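Local coordinates for conserved hypothetical protein (Streptococcus pneumoniae, PDB 2GK4) that is of unknown function but, as a DNA/pantothenate metabolism flavoprotein with a Rossmann-like fold, probably serves in coenzyme A biosynthesis, at residues M4-S10 with Y44-T50; T24-H30 with K52-K56. All coordinates share one frame; numbering follows the deposited sequence.

How the contacts relate
Contacts 1 and 2 show how one alpha/beta unit divides its labour between a strand core and the loops at its end. In contact 1, residues 4-10 and 44-50 are neighbouring parallel strands of the main sheet, largely buried and joined by regular backbone hydrogen bonds with aliphatic packing on both faces. Contact 2, between 24-30 and 52-56, is smaller and only partly buried: an arginine, a single backbone bond and two waters connect the turn between strand 21-25 and helix 30-41 to a loop, near the second subunit. The segments alternate along the sequence, their centres lie about 16 Å apart, and they meet where Thr50 CG2 packs on Lys56 CE at 3.8 Å.

Contact 1 of 2, residues M4-S10 with Y44-T50; sequences MKILVTS and YEVCLIT
Ile6 and Val8 join Val46 and Leu48 on one face of two parallel strands, where Val8 CG2 meets Val46 CG1 at 3.7 Å and Val8 CG1 meets Leu48 CD1 at 3.8 Å. Val8 straddles two neighbours because its CG1 is set anti to the backbone N (chi1 179°) and CG2 lies beside that nitrogen. On the other face Leu7 CD1 reaches over to Cys47 SG at 3.7 Å. Between the two faces, five backbone hydrogen bonds alternate from Ile6 N to Glu45 O through to Ser10 N to Ile49 O, in the parallel pattern of a Rossmann-like sheet, whose strand 5-9 lies between 45-50 and 87-90. Polar contacts mark both ends. Thr50 OG1 donates to Ser10 OG at 3.0 Å, while at the other end Lys5 and Glu45 run side by side in a long salt bridge, NZ to OE1 3.8 Å. Met4 O lies in the plane of the Tyr44 ring at its edge, 3.4 Å from CD2, and also takes a hydrogen bond from a water that accepts from Glu45 N. Farther out, Tyr44 OH is hydrogen-bonded to His231 NE2, and helix 216-228 packs on Ile6 and the tyrosine ring.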
# COMPACT_ATOMS: atom_id res chain seq x y z
N MSE A 4 10.68 12.18 -31.57
CA MSE A 4 9.73 12.54 -30.52
C MSE A 4 9.88 11.66 -29.27
O MSE A 4 10.02 10.44 -29.35
CB MSE A 4 8.31 12.74 -31.06
CG MSE A 4 7.28 11.66 -30.96
SE MSE A 4 5.61 12.34 -31.80
CE MSE A 4 5.97 14.18 -31.99
N LYS A 5 9.95 12.33 -28.13
CA LYS A 5 10.24 11.71 -26.85
C LYS A 5 8.91 11.50 -26.16
O LYS A 5 8.04 12.38 -26.19
CB LYS A 5 11.11 12.64 -26.01
CG LYS A 5 12.52 12.89 -26.56
CD LYS A 5 13.28 13.78 -25.59
CE LYS A 5 14.69 14.10 -26.08
NZ LYS A 5 15.39 14.98 -25.09
N ILE A 6 8.74 10.33 -25.55
CA ILE A 6 7.45 9.95 -24.97
C ILE A 6 7.53 9.88 -23.44
O ILE A 6 8.37 9.19 -22.89
CB ILE A 6 6.97 8.56 -25.50
CG1 ILE A 6 7.27 8.39 -27.00
CG2 ILE A 6 5.50 8.34 -25.15
CD1 ILE A 6 6.43 9.20 -27.91
N LEU A 7 6.61 10.58 -22.77
CA LEU A 7 6.48 10.51 -21.33
C LEU A 7 5.31 9.57 -21.02
O LEU A 7 4.23 9.68 -21.60
CB LEU A 7 6.20 11.93 -20.78
CG LEU A 7 6.14 12.16 -19.26
CD1 LEU A 7 7.48 11.82 -18.57
CD2 LEU A 7 5.77 13.63 -19.05
N VAL A 8 5.55 8.62 -20.13
CA VAL A 8 4.54 7.63 -19.81
C VAL A 8 4.39 7.60 -18.31
O VAL A 8 5.39 7.71 -17.56
CB VAL A 8 4.91 6.19 -20.36
CG1 VAL A 8 3.84 5.18 -19.96
CG2 VAL A 8 5.15 6.20 -21.90
N THR A 9 3.14 7.46 -17.83
CA THR A 9 2.96 7.19 -16.41
C THR A 9 2.28 5.84 -16.23
O THR A 9 1.45 5.41 -17.06
CB THR A 9 2.11 8.28 -15.65
OG1 THR A 9 0.73 8.18 -16.05
CG2 THR A 9 2.63 9.73 -15.94
N SER A 10 2.65 5.16 -15.16
CA SER A 10 1.94 3.93 -14.81
C SER A 10 1.94 3.66 -13.31
O SER A 10 2.71 4.25 -12.54
CB SER A 10 2.60 2.73 -15.53
OG SER A 10 3.80 2.37 -14.84
N TYR A 44 11.65 4.44 -29.77
CA TYR A 44 11.38 5.70 -29.04
C TYR A 44 12.17 5.81 -27.75
O TYR A 44 12.45 4.80 -27.10
CB TYR A 44 9.89 5.82 -28.70
CG TYR A 44 9.06 6.08 -29.93
CD1 TYR A 44 8.48 5.03 -30.61
CD2 TYR A 44 8.92 7.38 -30.44
CE1 TYR A 44 7.75 5.24 -31.77
CE2 TYR A 44 8.19 7.61 -31.60
CZ TYR A 44 7.60 6.53 -32.26
OH TYR A 44 6.88 6.72 -33.42
N GLU A 45 12.51 7.05 -27.41
CA GLU A 45 13.04 7.41 -26.11
C GLU A 45 11.83 7.60 -25.20
O GLU A 45 10.88 8.29 -25.57
CB GLU A 45 13.83 8.72 -26.23
CG GLU A 45 14.35 9.24 -24.89
CD GLU A 45 15.19 10.51 -25.07
OE1 GLU A 45 15.29 11.29 -24.08
OE2 GLU A 45 15.71 10.72 -26.20
N VAL A 46 11.83 6.89 -24.07
CA VAL A 46 10.68 6.93 -23.15
C VAL A 46 11.16 7.30 -21.76
O VAL A 46 12.15 6.77 -21.27
CB VAL A 46 9.96 5.56 -23.04
CG1 VAL A 46 8.78 5.63 -22.01
CG2 VAL A 46 9.47 5.09 -24.41
N CYS A 47 10.43 8.19 -21.10
CA CYS A 47 10.64 8.44 -19.69
C CYS A 47 9.40 7.92 -18.96
O CYS A 47 8.26 8.35 -19.27
CB CYS A 47 10.84 9.94 -19.44
SG CYS A 47 10.79 10.34 -17.65
N LEU A 48 9.61 6.95 -18.08
CA LEU A 48 8.48 6.34 -17.37
C LEU A 48 8.41 6.84 -15.94
O LEU A 48 9.36 6.63 -15.17
CB LEU A 48 8.63 4.81 -17.34
CG LEU A 48 7.57 4.04 -16.54
CD1 LEU A 48 6.17 4.20 -17.15
CD2 LEU A 48 7.93 2.55 -16.38
N ILE A 49 7.31 7.50 -15.60
CA ILE A 49 7.02 7.86 -14.22
C ILE A 49 6.16 6.74 -13.66
O ILE A 49 5.10 6.41 -14.22
CB ILE A 49 6.26 9.20 -14.16
CG1 ILE A 49 7.06 10.29 -14.88
CG2 ILE A 49 5.92 9.58 -12.69
CD1 ILE A 49 8.50 10.46 -14.39
N THR A 50 6.64 6.13 -12.59
CA THR A 50 5.97 4.97 -12.06
C THR A 50 6.11 4.89 -10.52
O THR A 50 6.54 5.85 -9.87
CB THR A 50 6.45 3.71 -12.86
OG1 THR A 50 5.65 2.56 -12.54
CG2 THR A 50 7.97 3.45 -12.59
O HOH W 1 12.21 9.10 -29.69

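Contact 2 of 2, residues T24-H30 with K52-K56; sequences TNHSTGH and KRALK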
# COMPACT_ATOMS: atom_id res chain seq x y z
N THR A 24 -3.80 3.64 -0.93
CA THR A 24 -3.00 3.43 -2.14
C THR A 24 -3.95 3.06 -3.27
O THR A 24 -4.85 2.22 -3.06
CB THR A 24 -2.01 2.27 -1.90
OG1 THR A 24 -1.06 2.63 -0.88
CG2 THR A 24 -1.27 1.90 -3.17
N ASN A 25 -3.75 3.65 -4.46
CA ASN A 25 -4.42 3.18 -5.66
C ASN A 25 -3.54 2.03 -6.11
O ASN A 25 -2.39 2.26 -6.51
CB ASN A 25 -4.48 4.30 -6.72
CG ASN A 25 -5.63 5.25 -6.50
OD1 ASN A 25 -6.09 5.45 -5.37
ND2 ASN A 25 -6.11 5.86 -7.58
N HIS A 26 -4.06 0.81 -6.00
CA HIS A 26 -3.26 -0.42 -6.09
C HIS A 26 -2.92 -0.99 -7.48
O HIS A 26 -2.35 -2.10 -7.58
CB HIS A 26 -3.88 -1.52 -5.20
CG HIS A 26 -5.36 -1.70 -5.39
ND1 HIS A 26 -5.95 -1.94 -6.62
CD2 HIS A 26 -6.38 -1.66 -4.50
CE1 HIS A 26 -7.26 -2.04 -6.47
NE2 HIS A 26 -7.55 -1.88 -5.19
N SER A 27 -3.25 -0.28 -8.56
CA SER A 27 -2.90 -0.72 -9.92
C SER A 27 -1.42 -1.11 -10.06
O SER A 27 -0.54 -0.34 -9.67
CB SER A 27 -3.19 0.41 -10.92
OG SER A 27 -2.62 0.12 -12.20
N THR A 28 -1.15 -2.28 -10.63
CA THR A 28 0.25 -2.69 -10.86
C THR A 28 0.78 -2.24 -12.22
O THR A 28 1.90 -2.56 -12.60
CB THR A 28 0.44 -4.18 -10.66
OG1 THR A 28 -0.46 -4.88 -11.51
CG2 THR A 28 0.18 -4.57 -9.18
N GLY A 29 -0.03 -1.48 -12.95
CA GLY A 29 0.48 -0.82 -14.17
C GLY A 29 0.96 -1.78 -15.26
O GLY A 29 1.85 -1.44 -16.04
N HIS A 30 0.38 -2.98 -15.33
CA HIS A 30 0.72 -3.92 -16.41
C HIS A 30 0.57 -3.31 -17.81
O HIS A 30 1.41 -3.50 -18.68
CB HIS A 30 -0.09 -5.21 -16.31
CG HIS A 30 0.40 -6.31 -17.20
ND1 HIS A 30 -0.44 -7.28 -17.70
CD2 HIS A 30 1.64 -6.61 -17.67
CE1 HIS A 30 0.26 -8.12 -18.45
NE2 HIS A 30 1.52 -7.74 -18.44
N LYS A 52 6.24 2.27 -6.68
CA LYS A 52 6.92 1.15 -6.07
C LYS A 52 6.35 -0.22 -6.43
O LYS A 52 7.10 -1.13 -6.78
CB LYS A 52 6.98 1.33 -4.54
CG LYS A 52 8.09 0.53 -3.89
CD LYS A 52 9.48 0.97 -4.38
CE LYS A 52 10.56 0.62 -3.35
NZ LYS A 52 11.76 1.52 -3.44
N ARG A 53 5.03 -0.36 -6.37
CA ARG A 53 4.33 -1.62 -6.62
C ARG A 53 4.07 -1.93 -8.10
O ARG A 53 3.54 -3.00 -8.44
CB ARG A 53 3.01 -1.63 -5.84
CG ARG A 53 3.18 -1.30 -4.34
CD ARG A 53 1.92 -0.70 -3.75
NE ARG A 53 0.90 -1.71 -3.45
CZ ARG A 53 -0.01 -2.16 -4.32
NH1 ARG A 53 -0.88 -3.09 -3.93
NH2 ARG A 53 -0.05 -1.69 -5.56
N ALA A 54 4.42 -1.00 -8.99
CA ALA A 54 4.17 -1.21 -10.41
C ALA A 54 5.12 -2.23 -11.03
O ALA A 54 6.28 -2.30 -10.65
CB ALA A 54 4.27 0.10 -11.18
N LEU A 55 4.60 -2.97 -11.99
CA LEU A 55 5.40 -3.87 -12.84
C LEU A 55 6.32 -3.01 -13.67
O LEU A 55 5.88 -2.08 -14.29
CB LEU A 55 4.49 -4.70 -13.75
CG LEU A 55 3.58 -5.67 -12.98
CD1 LEU A 55 2.53 -6.32 -13.93
CD2 LEU A 55 4.41 -6.72 -12.25
N LYS A 56 7.61 -3.32 -13.68
CA LYS A 56 8.54 -2.48 -14.44
C LYS A 56 8.99 -3.16 -15.73
O LYS A 56 9.27 -4.35 -15.73
CB LYS A 56 9.80 -2.14 -13.60
CG LYS A 56 9.56 -1.66 -12.17
CD LYS A 56 9.03 -0.22 -12.12
CE LYS A 56 9.00 0.30 -10.68
NZ LYS A 56 8.17 -0.49 -9.73
O HOH W 2 -0.05 0.61 -7.11
O HOH W 3 4.16 -0.24 -15.29
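Thr28 and Leu55 join backbones where the turn between strand 21-25 and helix 30-41 meets the loop 52-56: Leu55 N donates to Thr28 O at 2.8 Å with a nearly straight N-H...O angle of 170°, and Ala54 CA lies 3.4 Å from the same oxygen. Beside it, a water donates to both Gly29 O and Leu55 O, extending the link without a second direct bond. Gly29, with positive phi, is the N-cap of helix 30-41; its N is hydrogen-bonded to Ser27 OG in an ST turn. Leu55 CD1 packs on His30 CB at 3.7 Å, and its CG lies near Thr28 CB. Arg53 covers the other end. A bend at chi3 (79°) turns its guanidinium back to residues 24-27, where NH2 donates to His26 O at 3.1 Å. That oxygen lies near the guanidinium plane, yet the donor stands above the carbonyl plane, 48° out of it. Thr24 CG2 lies above one guanidinium face, offset toward its rim, and His26 CB touches NH1 at 3.6 Å. A second water donates to Asn25 O and Ser27 O and accepts a weak bond from NH2. The sheet of strand 21-25 runs on across the dimer interface through antiparallel pairing of Thr24 and Asn25 with the second subunit; Thr24 OG1 is hydrogen-bonded to Thr24 OG1 of that chain, and Arg53 packs on its Arg53. Lys56 NZ folds back to Ala54 O within its own segment. A neutral carbonyl and a weakly bound water leave the charge of Arg53 uncompensated across these two segments, so the guanidinium probably stays positive.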